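Local coordinates for protein acetyl-xylan esterase (Streptomyces lividans, PDB 2CC0) that hydrolyses acetyl esters on xylan as a metal-dependent family 4 carbohydrate esterase involved in plant cell wall degradation, at residues A134-I139 and T161-P166; N29-T34 and R167-L172; Q76-I81 and A115-T120; H66-Q71 and P101-T106. All blocks are in the same frame, centred on the assembly; numbering follows the deposited sequence. Where two conformers were deposited one is given.

Interaction 1. Residues A134-I139 and T161-P166; sequences ASTDAI and TLAAIP
Thr-136 lays its methyl group over one face of the peptide that joins Ala-163 to Ala-164, the flat group met directly here, since neither partner brings a ring or carboxylate into the contact. CG2 of Thr-136 stands nearly straight above Ala-164 N, 3.8 Å away. At the edge of that peptide, the N-H of Ala-164 points back along its own helix and makes a weak bond to Thr-161 O. The threonine methyl reaches the peptide because CG2 lies anti to the Thr-136 backbone N, which leaves OG1 beside that N (chi1 -58°). OG1 comes within 3.8 Å of Ala-163 CB and makes a weak hydrogen bond to Asn-160 O. Two methyls bracket Ala-164 CB: Thr-136 CG2, and Ile-139 CG2 at 3.9 Å, three residues further along. This spacing places both on one side of helix 136-144, turned to helix 159-174, and the small side chain of Ala-164 is consistent with the close approach, 5.4 Å between the CA atoms of Thr-136 and Ala-164. The two helices belong to successive beta-alpha units: helix 136-144 connects the parallel strands 126-127 and 151-155, and helix 159-174 follows the second of these strands. Ser-135 caps the first helix, its OG accepting from Ala-138 N at 2.9 Å, marking the start of the turn that bears Thr-136. At the other end of the contact Ile-139 sends CD1 across the Thr-161 side chain at about a right angle, 3.7 Å from Thr-161 OG1. That hydroxyl is buried, but its polar need is met by a hydrogen bond with Asp-130 OD2.

Interaction 2. Residues N29-T34 and R167-L172; sequences NGLRAT and RIAQTL
Leu-31 divides its two terminal methyls over helix 159-174. CD1 lies 4.1 Å from Ala-169 CB and equally far from Ile-168 CG2, whose side chain crosses it at about a right angle; CD2 is turned to the next helical turn, 4.1 Å from Leu-172 CD1. With CG beside the backbone N (chi1 -62°) and the chain extended beyond it, the leucine fork straddles the helix surface between these residues. Ala-169 CB also meets Asn-29, touching its carbonyl O at 3.7 Å and its CB at 3.9 Å. All these distances are of van der Waals type, and no hydrogen bond joins the two segments. Cut back to an alanine here, the Leu-31 side chain would lose both methyl branches and probably leave a gap beside Ile-168 and Leu-172.

In the next shell, Leu-31 also rests on Leu-9 of strand 5-12 and on Ile-165, while the amide of Asn-29 is tied by ND2 to Ala-25 O. Within the opposing helix, Arg-167 O takes two bonds from one residue, Thr-171 N at 2.8 Å and Thr-171 OG1 at 2.7 Å, arriving from opposite faces of the carbonyl plane. What positions Leu-31 is the backbone: Gly-30 has positive phi (71°), and Leu-31 N bonds back to Leu-26 O. This is the Schellman motif that ends helix 19-28 and starts the alpha-beta loop into strand 34-37, here packed on a neighbouring helix of the distorted (beta/alpha) barrel of the polysaccharide deacetylase family.

Interaction 3. Residues Q76-I81 and A115-T120; sequences QMDSEI and AKYGLT
Ile-81 and Tyr-117 have CA atoms 8.0 Å apart, and Asp-78 and Lys-116 are wider still, so side chains must bridge the backbones. Residues 76-81 are continuous helix within 74-90; residues 115-120 finish helix 108-116 and leave it at Tyr-117, with Gly-118 at positive phi (65°).

The polar bridge converges on Asp-78, whose carboxylate uses both oxygens. OD1 accepts from Tyr-117 OH at 2.5 Å, a short bond, and OD2 forms a salt bridge with Lys-116 NZ at 2.7 Å; each donor arrives on the syn side, a little over 20° out of the carboxylate plane. The carboxylate sits at the edge of the tyrosine ring, its plane turned 75° from the ring plane. Lys-116 stays extended, with CG anti to its backbone N (chi1 178°), and that CG packs over one tyrosine face toward the rim. Gripped at both oxygens, the carboxylate is held against rotation, and the lysine is likely to favour its charged form.

Deeper in, Ile-81 CG2 meets Tyr-117 CD2 at 3.9 Å and Leu-119 CD1 at 3.4 Å, the latter tighter than usual for two carbons. Ile-81 also touches Phe-99, and beyond Leu-119 the side chain of Thr-120 bonds with Arg-111 of the second subunit. Gly-118 is the C-prime residue of a Schellman motif, closing the helix of a beta-alpha-beta unit whose parallel strands are 98-99 and 120-121.

Interaction 4. Residues H66-Q71 and P101-T106; sequences HPHMTQ and PPYGET. With ZN (zinc ion), chain C; ACT (acetate ion), chain D.
Tyr-103 carries its ring between two histidines, His-68 on one face and His-66 on the other. From CB the chain leads to CG, which lies 3.6 Å from His-68 CE1. CD2 is nearer, 3.3 Å from His-68 ND1, and CE2 continues along the same imidazole; these rings form an offset stack, their planes 6° apart. On the opposite side CE1 and CZ receive His-66, with CZ 3.3 Å from His-66 CE1, the edge of His-66 meeting the tyrosine face, planes at 80°. At the tip, OH is hydrogen-bonded with a water that donates to His-66 O.

His-68 is fixed in turn by a nearly straight bond (171°) from ND1 to Glu-105 OE1, 2.7 Å long. Without the imidazole, as with an alanine at His-68, one tyrosine face is likely to be bared and Glu-105 OE1 left with a water but no ring partner. Pro-102 CB lies over a face of the His-66 ring in a CH-pi contact, and His-66 NE2 binds zinc at 2.2 Å. The Tyr-103 backbone N donates to acetate O at 2.8 Å. With Asp-13 and His-62, His-66 makes up the Asp-His-His metal site characteristic of family 4 esterases, and the amide bond to acetate is consistent with an oxyanion-binding role.

The four contacts form two pairs whose centres are 26 to 32 Å apart; interactions 2 and 3, for example, lie on opposite sides of the chain's centre. Interactions 1 and 2, with centres 12 Å apart, share helix 159-174 and are joined by the salt bridge of Asp-137 with Arg-167. Interactions 3 and 4 are equally close: Met-69 packs on Met-77, Glu-80 and Ile-81, so helix 74-90 backs the loop of the zinc site. Along the chain the segments of interactions 3 and 4 alternate, and both contacts precede interaction 1. All three are nested inside the span closed by interaction 2, which thus brings an early loop to the late helix 159-174, while His-62 and His-66 of the zinc site fall in the chain between.

Interaction 1. Residues A134-I139 and T161-P166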
loop_
_atom_site.group_PDB
_atom_site.type_symbol
_atom_site.label_atom_id
_atom_site.label_comp_id
_atom_site.label_asym_id
_atom_site.label_seq_id
_atom_site.Cartn_x
_atom_site.Cartn_y
_atom_site.Cartn_z
ATOM N N ALA A 134 2.626 -24.745 -1.405
ATOM C CA ALA A 134 3.599 -24.490 -0.351
ATOM C C ALA A 134 3.355 -25.402 0.841
ATOM O O ALA A 134 2.213 -25.682 1.210
ATOM C CB ALA A 134 3.560 -23.038 0.081
ATOM N N SER A 135 4.440 -25.880 1.427
ATOM C CA SER A 135 4.374 -26.677 2.644
ATOM C C SER A 135 3.935 -25.803 3.803
ATOM O O SER A 135 4.006 -24.564 3.728
ATOM C CB SER A 135 5.750 -27.264 2.942
ATOM O OG SER A 135 6.664 -26.223 3.226
ATOM N N THR A 136 3.466 -26.444 4.867
ATOM C CA THR A 136 3.206 -25.758 6.130
ATOM C C THR A 136 4.439 -24.960 6.569
ATOM O O THR A 136 4.326 -23.780 6.953
ATOM C CB THR A 136 2.747 -26.756 7.208
ATOM O OG1 THR A 136 1.562 -27.416 6.735
ATOM C CG2 THR A 136 2.439 -26.036 8.501
ATOM N N ASP A 137 5.623 -25.578 6.475
ATOM C CA ASP A 137 6.856 -24.867 6.803
ATOM C C ASP A 137 7.040 -23.600 5.993
ATOM O O ASP A 137 7.439 -22.578 6.544
ATOM C CB ASP A 137 8.073 -25.752 6.549
ATOM C CG ASP A 137 8.303 -26.777 7.637
ATOM O OD1 ASP A 137 7.706 -26.697 8.731
ATOM O OD2 ASP A 137 9.141 -27.674 7.392
ATOM N N ALA A 138 6.796 -23.690 4.683
ATOM C CA ALA A 138 7.012 -22.569 3.779
ATOM C C ALA A 138 6.028 -21.425 4.097
ATOM O O ALA A 138 6.385 -20.247 4.021
ATOM C CB ALA A 138 6.903 -23.016 2.321
ATOM N N ILE A 139 4.803 -21.790 4.470
ATOM C CA ILE A 139 3.765 -20.785 4.804
ATOM C C ILE A 139 4.172 -20.037 6.077
ATOM O O ILE A 139 4.072 -18.800 6.142
ATOM C CB ILE A 139 2.365 -21.469 4.952
ATOM C CG1 ILE A 139 1.916 -22.066 3.608
ATOM C CG2 ILE A 139 1.293 -20.503 5.532
ATOM C CD1 ILE A 139 0.765 -23.097 3.734
ATOM N N THR A 161 -2.457 -24.466 5.083
ATOM C CA THR A 161 -2.779 -23.197 5.744
ATOM C C THR A 161 -3.477 -23.432 7.090
ATOM O O THR A 161 -3.080 -22.878 8.111
ATOM C CB THR A 161 -3.561 -22.298 4.800
ATOM O OG1 THR A 161 -2.756 -22.092 3.627
ATOM C CG2 THR A 161 -3.926 -20.933 5.461
ATOM N N LEU A 162 -4.477 -24.303 7.097
ATOM C CA LEU A 162 -5.117 -24.652 8.373
ATOM C C LEU A 162 -4.083 -25.212 9.365
ATOM O O LEU A 162 -4.074 -24.838 10.532
ATOM C CB LEU A 162 -6.232 -25.668 8.136
ATOM C CG LEU A 162 -6.921 -26.169 9.409
ATOM C CD1 LEU A 162 -7.689 -25.031 10.123
ATOM C CD2 LEU A 162 -7.868 -27.297 9.048
ATOM N N ALA A 163 -3.191 -26.089 8.882
ATOM C CA ALA A 163 -2.190 -26.717 9.757
ATOM C C ALA A 163 -1.187 -25.705 10.318
ATOM O O ALA A 163 -0.619 -25.899 11.400
ATOM C CB ALA A 163 -1.457 -27.788 9.005
ATOM N N ALA A 164 -0.970 -24.633 9.554
ATOM C CA ALA A 164 -0.007 -23.587 9.901
ATOM C C ALA A 164 -0.455 -22.643 11.008
ATOM O O ALA A 164 0.374 -21.955 11.605
ATOM C CB ALA A 164 0.339 -22.764 8.626
ATOM N N ILE A 165 -1.760 -22.584 11.280
ATOM C CA ILE A 165 -2.278 -21.517 12.149
ATOM C C ILE A 165 -1.570 -21.412 13.529
ATOM O O ILE A 165 -1.137 -20.329 13.902
ATOM C CB ILE A 165 -3.823 -21.551 12.280
ATOM C CG1 ILE A 165 -4.496 -21.405 10.910
ATOM C CG2 ILE A 165 -4.313 -20.516 13.286
ATOM C CD1 ILE A 165 -4.078 -20.166 10.084
ATOM N N PRO A 166 -1.446 -22.530 14.288
ATOM C CA PRO A 166 -0.734 -22.355 15.568
ATOM C C PRO A 166 0.698 -21.802 15.436
ATOM O O PRO A 166 1.070 -20.899 16.188
ATOM C CB PRO A 166 -0.736 -23.769 16.193
ATOM C CG PRO A 166 -1.827 -24.494 15.484
ATOM C CD PRO A 166 -1.889 -23.917 14.078
#

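Interaction 2. Residues N29-T34 and R167-L172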
loop_
_atom_site.group_PDB
_atom_site.type_symbol
_atom_site.label_atom_id
_atom_site.label_comp_id
_atom_site.label_asym_id
_atom_site.label_seq_id
_atom_site.Cartn_x
_atom_site.Cartn_y
_atom_site.Cartn_z
ATOM N N ASN A 29 -6.310 -19.562 18.435
ATOM C CA ASN A 29 -4.943 -19.077 18.492
ATOM C C ASN A 29 -4.836 -17.557 18.620
ATOM O O ASN A 29 -3.742 -16.994 18.520
ATOM C CB ASN A 29 -4.159 -19.607 17.301
ATOM C CG ASN A 29 -3.850 -21.096 17.448
ATOM O OD1 ASN A 29 -2.904 -21.462 18.137
ATOM N ND2 ASN A 29 -4.660 -21.948 16.835
ATOM N N GLY A 30 -5.980 -16.923 18.867
ATOM C CA GLY A 30 -6.046 -15.506 19.202
ATOM C C GLY A 30 -5.741 -14.607 18.023
ATOM O O GLY A 30 -5.211 -13.501 18.199
ATOM N N LEU A 31 -6.059 -15.082 16.824
ATOM C CA LEU A 31 -5.733 -14.328 15.600
ATOM C C LEU A 31 -6.997 -13.781 14.937
ATOM O O LEU A 31 -8.050 -14.436 14.933
ATOM C CB LEU A 31 -4.999 -15.228 14.591
ATOM C CG LEU A 31 -3.648 -15.818 14.975
ATOM C CD1 LEU A 31 -3.253 -16.811 13.883
ATOM C CD2 LEU A 31 -2.628 -14.686 15.140
ATOM N N ARG A 32 -6.879 -12.581 14.372
ATOM C CA ARG A 32 -7.930 -11.980 13.561
ATOM C C ARG A 32 -7.374 -11.783 12.159
ATOM O O ARG A 32 -6.142 -11.701 11.962
ATOM C CB ARG A 32 -8.411 -10.658 14.149
ATOM C CG ARG A 32 -8.938 -10.832 15.601
ATOM C CD ARG A 32 -9.320 -9.521 16.211
ATOM N NE ARG A 32 -10.585 -9.066 15.637
ATOM C CZ ARG A 32 -11.197 -7.927 15.946
ATOM N NH1 ARG A 32 -10.666 -7.090 16.851
ATOM N NH2 ARG A 32 -12.348 -7.619 15.358
ATOM N N ALA A 33 -8.272 -11.731 11.184
ATOM C CA ALA A 33 -7.827 -11.678 9.793
ATOM C C ALA A 33 -8.914 -11.094 8.931
ATOM O O ALA A 33 -10.076 -10.948 9.385
ATOM C CB ALA A 33 -7.459 -13.080 9.327
ATOM N N THR A 34 -8.531 -10.729 7.702
ATOM C CA THR A 34 -9.458 -10.223 6.712
ATOM C C THR A 34 -9.737 -11.290 5.669
ATOM O O THR A 34 -8.800 -11.828 5.051
ATOM C CB THR A 34 -8.917 -8.933 6.027
ATOM O OG1 THR A 34 -8.657 -7.972 7.031
ATOM C CG2 THR A 34 -9.994 -8.365 5.077
ATOM N N ARG A 167 1.477 -22.306 14.481
ATOM C CA ARG A 167 2.832 -21.795 14.252
ATOM C C ARG A 167 2.868 -20.364 13.726
ATOM O O ARG A 167 3.823 -19.623 13.996
ATOM C CB ARG A 167 3.615 -22.721 13.336
ATOM C CG ARG A 167 4.093 -23.979 14.070
ATOM C CD ARG A 167 4.607 -25.003 13.077
ATOM N NE ARG A 167 5.840 -24.578 12.414
ATOM C CZ ARG A 167 6.284 -25.091 11.264
ATOM N NH1 ARG A 167 5.604 -26.059 10.648
ATOM N NH2 ARG A 167 7.412 -24.638 10.727
ATOM N N ILE A 168 1.840 -19.961 12.999
ATOM C CA ILE A 168 1.708 -18.533 12.630
ATOM C C ILE A 168 1.558 -17.655 13.887
ATOM O O ILE A 168 2.257 -16.638 14.057
ATOM C CB ILE A 168 0.549 -18.335 11.641
ATOM C CG1 ILE A 168 0.952 -18.932 10.267
ATOM C CG2 ILE A 168 0.161 -16.846 11.548
ATOM C CD1 ILE A 168 -0.161 -18.971 9.210
ATOM N N ALA A 169 0.661 -18.052 14.788
ATOM C CA ALA A 169 0.451 -17.324 16.041
ATOM C C ALA A 169 1.772 -17.273 16.822
ATOM O O ALA A 169 2.145 -16.222 17.342
ATOM C CB ALA A 169 -0.645 -17.987 16.863
ATOM N N GLN A 170 2.484 -18.405 16.872
ATOM C CA GLN A 170 3.782 -18.479 17.567
ATOM C C GLN A 170 4.834 -17.571 16.978
ATOM O O GLN A 170 5.559 -16.873 17.708
ATOM C CB GLN A 170 4.291 -19.925 17.547
ATOM C CG GLN A 170 3.466 -20.826 18.439
ATOM C CD GLN A 170 3.699 -22.289 18.148
ATOM O OE1 GLN A 170 4.749 -22.671 17.616
ATOM N NE2 GLN A 170 2.715 -23.119 18.485
ATOM N N THR A 171 4.906 -17.575 15.645
ATOM C CA THR A 171 5.839 -16.723 14.921
ATOM C C THR A 171 5.591 -15.247 15.234
ATOM O O THR A 171 6.531 -14.504 15.536
ATOM C CB THR A 171 5.739 -16.994 13.407
ATOM O OG1 THR A 171 6.076 -18.364 13.167
ATOM C CG2 THR A 171 6.702 -16.094 12.607
ATOM N N LEU A 172 4.331 -14.816 15.154
ATOM C CA LEU A 172 4.003 -13.423 15.424
ATOM C C LEU A 172 4.323 -13.057 16.873
ATOM O O LEU A 172 4.950 -12.026 17.127
ATOM C CB LEU A 172 2.539 -13.122 15.107
ATOM C CG LEU A 172 2.207 -13.215 13.612
ATOM C CD1 LEU A 172 0.709 -12.929 13.438
ATOM C CD2 LEU A 172 3.076 -12.264 12.779
#

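Interaction 3. Residues Q76-I81 and A115-T120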
loop_
_atom_site.group_PDB
_atom_site.type_symbol
_atom_site.label_atom_id
_atom_site.label_comp_id
_atom_site.label_asym_id
_atom_site.label_seq_id
_atom_site.Cartn_x
_atom_site.Cartn_y
_atom_site.Cartn_z
ATOM N N GLN A 76 -18.780 -4.581 -16.880
ATOM C CA GLN A 76 -18.617 -5.926 -16.314
ATOM C C GLN A 76 -17.841 -5.871 -14.990
ATOM O O GLN A 76 -18.162 -6.605 -14.032
ATOM C CB GLN A 76 -17.923 -6.856 -17.306
ATOM C CG GLN A 76 -18.726 -7.057 -18.616
ATOM C CD GLN A 76 -17.899 -7.704 -19.731
ATOM O OE1 GLN A 76 -16.771 -7.267 -20.065
ATOM N NE2 GLN A 76 -18.471 -8.754 -20.336
ATOM N N MET A 77 -16.829 -5.006 -14.922
ATOM C CA MET A 77 -16.100 -4.848 -13.648
ATOM C C MET A 77 -17.037 -4.304 -12.572
ATOM O O MET A 77 -17.010 -4.745 -11.413
ATOM C CB MET A 77 -14.922 -3.886 -13.792
ATOM C CG MET A 77 -13.819 -4.253 -14.788
ATOM S SD MET A 77 -12.606 -2.918 -14.677
ATOM C CE MET A 77 -11.443 -3.318 -15.998
ATOM N N ASP A 78 -17.862 -3.328 -12.962
ATOM C CA ASP A 78 -18.833 -2.715 -12.069
ATOM C C ASP A 78 -19.815 -3.775 -11.540
ATOM O O ASP A 78 -20.052 -3.867 -10.341
ATOM C CB ASP A 78 -19.550 -1.593 -12.800
ATOM C CG ASP A 78 -20.317 -0.676 -11.858
ATOM O OD1 ASP A 78 -21.214 -1.167 -11.161
ATOM O OD2 ASP A 78 -20.020 0.545 -11.826
ATOM N N SER A 79 -20.351 -4.600 -12.437
ATOM C CA SER A 79 -21.227 -5.687 -12.034
ATOM C C SER A 79 -20.570 -6.647 -11.036
ATOM O O SER A 79 -21.167 -7.007 -10.023
ATOM C CB SER A 79 -21.690 -6.460 -13.285
ATOM O OG SER A 79 -22.533 -7.538 -12.926
ATOM N N GLU A 80 -19.338 -7.050 -11.314
ATOM C CA GLU A 80 -18.634 -7.980 -10.444
ATOM C C GLU A 80 -18.444 -7.394 -9.043
ATOM O O GLU A 80 -18.651 -8.065 -8.025
ATOM C CB GLU A 80 -17.270 -8.309 -11.072
ATOM C CG GLU A 80 -17.338 -9.312 -12.228
ATOM C CD GLU A 80 -17.272 -10.774 -11.793
ATOM O OE1 GLU A 80 -16.789 -11.068 -10.686
ATOM O OE2 GLU A 80 -17.707 -11.642 -12.590
ATOM N N ILE A 81 -18.026 -6.138 -8.986
ATOM C CA ILE A 81 -17.778 -5.494 -7.692
ATOM C C ILE A 81 -19.084 -5.194 -6.920
ATOM O O ILE A 81 -19.222 -5.523 -5.720
ATOM C CB ILE A 81 -16.892 -4.247 -7.879
ATOM C CG1 ILE A 81 -15.434 -4.717 -8.062
ATOM C CG2 ILE A 81 -16.987 -3.333 -6.670
ATOM C CD1 ILE A 81 -14.457 -3.615 -8.478
ATOM N N ALA A 115 -13.194 3.042 -6.763
ATOM C CA ALA A 115 -13.475 4.358 -6.156
ATOM C C ALA A 115 -14.982 4.622 -6.106
ATOM O O ALA A 115 -15.491 5.129 -5.099
ATOM C CB ALA A 115 -12.770 5.467 -6.932
ATOM N N LYS A 116 -15.694 4.253 -7.181
ATOM C CA LYS A 116 -17.147 4.419 -7.231
ATOM C C LYS A 116 -17.818 3.785 -6.000
ATOM O O LYS A 116 -18.761 4.347 -5.437
ATOM C CB LYS A 116 -17.701 3.777 -8.510
ATOM C CG LYS A 116 -19.228 3.852 -8.630
ATOM C CD LYS A 116 -19.751 3.291 -9.947
ATOM C CE LYS A 116 -21.268 3.130 -9.872
ATOM N NZ LYS A 116 -21.744 2.527 -11.151
ATOM N N TYR A 117 -17.328 2.606 -5.598
ATOM C CA TYR A 117 -17.922 1.814 -4.507
ATOM C C TYR A 117 -17.251 2.042 -3.153
ATOM O O TYR A 117 -17.546 1.332 -2.177
ATOM C CB TYR A 117 -17.979 0.318 -4.891
ATOM C CG TYR A 117 -19.027 0.122 -5.975
ATOM C CD1 TYR A 117 -20.383 0.067 -5.650
ATOM C CD2 TYR A 117 -18.671 0.099 -7.327
ATOM C CE1 TYR A 117 -21.362 -0.051 -6.645
ATOM C CE2 TYR A 117 -19.643 -0.037 -8.339
ATOM C CZ TYR A 117 -20.994 -0.080 -7.986
ATOM O OH TYR A 117 -21.978 -0.180 -8.956
ATOM N N GLY A 118 -16.356 3.039 -3.099
ATOM C CA GLY A 118 -15.651 3.365 -1.866
ATOM C C GLY A 118 -14.727 2.275 -1.365
ATOM O O GLY A 118 -14.554 2.113 -0.142
ATOM N N LEU A 119 -14.126 1.539 -2.303
ATOM C CA LEU A 119 -13.230 0.426 -1.977
ATOM C C LEU A 119 -11.752 0.811 -2.119
ATOM O O LEU A 119 -11.346 1.381 -3.121
ATOM C CB LEU A 119 -13.529 -0.759 -2.913
ATOM C CG LEU A 119 -14.894 -1.407 -2.686
ATOM C CD1 LEU A 119 -15.275 -2.255 -3.905
ATOM C CD2 LEU A 119 -14.948 -2.291 -1.416
ATOM N N THR A 120 -10.963 0.455 -1.117
ATOM C CA THR A 120 -9.506 0.574 -1.186
ATOM C C THR A 120 -8.933 -0.711 -1.763
ATOM O O THR A 120 -9.256 -1.788 -1.275
ATOM C CB THR A 120 -8.977 0.814 0.228
ATOM O OG1 THR A 120 -9.535 2.061 0.673
ATOM C CG2 THR A 120 -7.438 0.912 0.260
#

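Interaction 4. Residues H66-Q71 and P101-T106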
loop_
_atom_site.group_PDB
_atom_site.type_symbol
_atom_site.label_atom_id
_atom_site.label_comp_id
_atom_site.label_asym_id
_atom_site.label_seq_id
_atom_site.Cartn_x
_atom_site.Cartn_y
_atom_site.Cartn_z
ATOM N N HIS A 66 -14.376 -14.222 -9.646
ATOM C CA HIS A 66 -12.920 -14.312 -9.757
ATOM C C HIS A 66 -12.399 -14.271 -11.225
ATOM O O HIS A 66 -11.541 -15.074 -11.591
ATOM C CB HIS A 66 -12.416 -15.579 -9.014
ATOM C CG HIS A 66 -10.985 -15.508 -8.574
ATOM N ND1 HIS A 66 -9.926 -15.768 -9.416
ATOM C CD2 HIS A 66 -10.438 -15.226 -7.364
ATOM C CE1 HIS A 66 -8.792 -15.655 -8.749
ATOM N NE2 HIS A 66 -9.072 -15.327 -7.504
ATOM N N PRO A 67 -12.907 -13.335 -12.047
ATOM C CA PRO A 67 -12.387 -13.232 -13.420
ATOM C C PRO A 67 -11.052 -12.509 -13.419
ATOM O O PRO A 67 -10.702 -11.878 -12.412
ATOM C CB PRO A 67 -13.425 -12.336 -14.117
ATOM C CG PRO A 67 -13.923 -11.455 -13.035
ATOM C CD PRO A 67 -13.952 -12.313 -11.780
ATOM N N HIS A 68 -10.338 -12.562 -14.540
ATOM C CA HIS A 68 -9.223 -11.650 -14.756
ATOM C C HIS A 68 -9.863 -10.300 -15.076
ATOM O O HIS A 68 -10.284 -10.053 -16.193
ATOM C CB HIS A 68 -8.378 -12.156 -15.927
ATOM C CG HIS A 68 -7.558 -13.359 -15.596
ATOM N ND1 HIS A 68 -6.294 -13.273 -15.050
ATOM C CD2 HIS A 68 -7.824 -14.681 -15.728
ATOM C CE1 HIS A 68 -5.819 -14.491 -14.851
ATOM N NE2 HIS A 68 -6.726 -15.361 -15.258
ATOM N N MET A 69 -9.952 -9.414 -14.087
ATOM C CA MET A 69 -10.775 -8.180 -14.186
ATOM C C MET A 69 -10.312 -7.221 -15.285
ATOM O O MET A 69 -11.121 -6.512 -15.872
ATOM C CB MET A 69 -10.832 -7.426 -12.837
ATOM C CG MET A 69 -11.603 -8.140 -11.687
ATOM S SD MET A 69 -13.424 -8.087 -11.744
ATOM C CE MET A 69 -13.808 -6.413 -11.193
ATOM N N THR A 70 -9.013 -7.190 -15.537
ATOM C CA THR A 70 -8.480 -6.255 -16.524
ATOM C C THR A 70 -8.823 -6.709 -17.944
ATOM O O THR A 70 -8.638 -5.944 -18.889
ATOM C CB THR A 70 -6.960 -6.015 -16.355
ATOM O OG1 THR A 70 -6.241 -7.196 -16.726
ATOM C CG2 THR A 70 -6.619 -5.617 -14.905
ATOM N N GLN A 71 -9.335 -7.936 -18.082
ATOM C CA GLN A 71 -9.839 -8.407 -19.386
ATOM C C GLN A 71 -11.312 -8.032 -19.639
ATOM O O GLN A 71 -11.851 -8.291 -20.743
ATOM C CB GLN A 71 -9.625 -9.914 -19.501
ATOM C CG GLN A 71 -8.155 -10.300 -19.510
ATOM C CD GLN A 71 -7.931 -11.801 -19.509
ATOM O OE1 GLN A 71 -8.826 -12.580 -19.847
ATOM N NE2 GLN A 71 -6.733 -12.218 -19.109
ATOM N N PRO A 101 -8.058 -7.356 -6.063
ATOM C CA PRO A 101 -8.325 -7.827 -7.419
ATOM C C PRO A 101 -7.912 -9.302 -7.533
ATOM O O PRO A 101 -6.849 -9.697 -7.032
ATOM C CB PRO A 101 -7.366 -6.989 -8.282
ATOM C CG PRO A 101 -6.986 -5.808 -7.445
ATOM C CD PRO A 101 -6.974 -6.352 -6.025
ATOM N N PRO A 102 -8.743 -10.123 -8.193
ATOM C CA PRO A 102 -8.271 -11.469 -8.517
ATOM C C PRO A 102 -6.904 -11.403 -9.228
ATOM O O PRO A 102 -6.695 -10.566 -10.122
ATOM C CB PRO A 102 -9.359 -11.984 -9.471
ATOM C CG PRO A 102 -10.633 -11.272 -9.028
ATOM C CD PRO A 102 -10.142 -9.889 -8.613
ATOM N N TYR A 103 -5.984 -12.276 -8.828
ATOM C CA TYR A 103 -4.623 -12.410 -9.460
ATOM C C TYR A 103 -3.765 -11.180 -9.201
ATOM O O TYR A 103 -2.696 -11.060 -9.789
ATOM C CB TYR A 103 -4.709 -12.653 -10.982
ATOM C CG TYR A 103 -5.708 -13.740 -11.320
ATOM C CD1 TYR A 103 -5.405 -15.087 -11.080
ATOM C CD2 TYR A 103 -6.971 -13.421 -11.802
ATOM C CE1 TYR A 103 -6.341 -16.092 -11.362
ATOM C CE2 TYR A 103 -7.923 -14.422 -12.096
ATOM C CZ TYR A 103 -7.598 -15.757 -11.864
ATOM O OH TYR A 103 -8.536 -16.736 -12.135
ATOM N N GLY A 104 -4.251 -10.242 -8.374
ATOM C CA GLY A 104 -3.525 -8.984 -8.131
ATOM C C GLY A 104 -3.508 -8.050 -9.341
ATOM O O GLY A 104 -2.770 -7.065 -9.340
ATOM N N GLU A 105 -4.302 -8.375 -10.366
ATOM C CA GLU A 105 -4.256 -7.680 -11.655
ATOM C C GLU A 105 -5.173 -6.478 -11.644
ATOM O O GLU A 105 -6.400 -6.594 -11.432
ATOM C CB GLU A 105 -4.623 -8.631 -12.812
ATOM C CG GLU A 105 -3.549 -9.703 -13.009
ATOM C CD GLU A 105 -3.976 -10.891 -13.884
ATOM O OE1 GLU A 105 -5.161 -10.994 -14.263
ATOM O OE2 GLU A 105 -3.086 -11.743 -14.164
ATOM N N THR A 106 -4.579 -5.323 -11.928
ATOM C CA THR A 106 -5.332 -4.064 -11.865
ATOM C C THR A 106 -4.996 -3.116 -13.030
ATOM O O THR A 106 -3.999 -3.299 -13.716
ATOM C CB THR A 106 -5.125 -3.392 -10.475
ATOM O OG1 THR A 106 -5.927 -2.209 -10.365
ATOM C CG2 THR A 106 -3.676 -3.050 -10.228
HETATM ZN ZN ZN C . -8.409 -15.144 -5.391
HETATM C C ACT D . -6.161 -13.701 -5.497
HETATM O O ACT D . -6.508 -14.032 -6.656
HETATM O OXT ACT D . -6.481 -14.467 -4.542
HETATM C CH3 ACT D . -5.402 -12.429 -5.264
HETATM O O HOH W 1 -10.829 -16.811 -13.962
HETATM O O HOH W 2 -8.100 -8.906 -11.595
HETATM O O HOH W 3 -6.897 -9.310 -15.257
HETATM O O HOH W 4 -7.158 -16.800 -5.498
#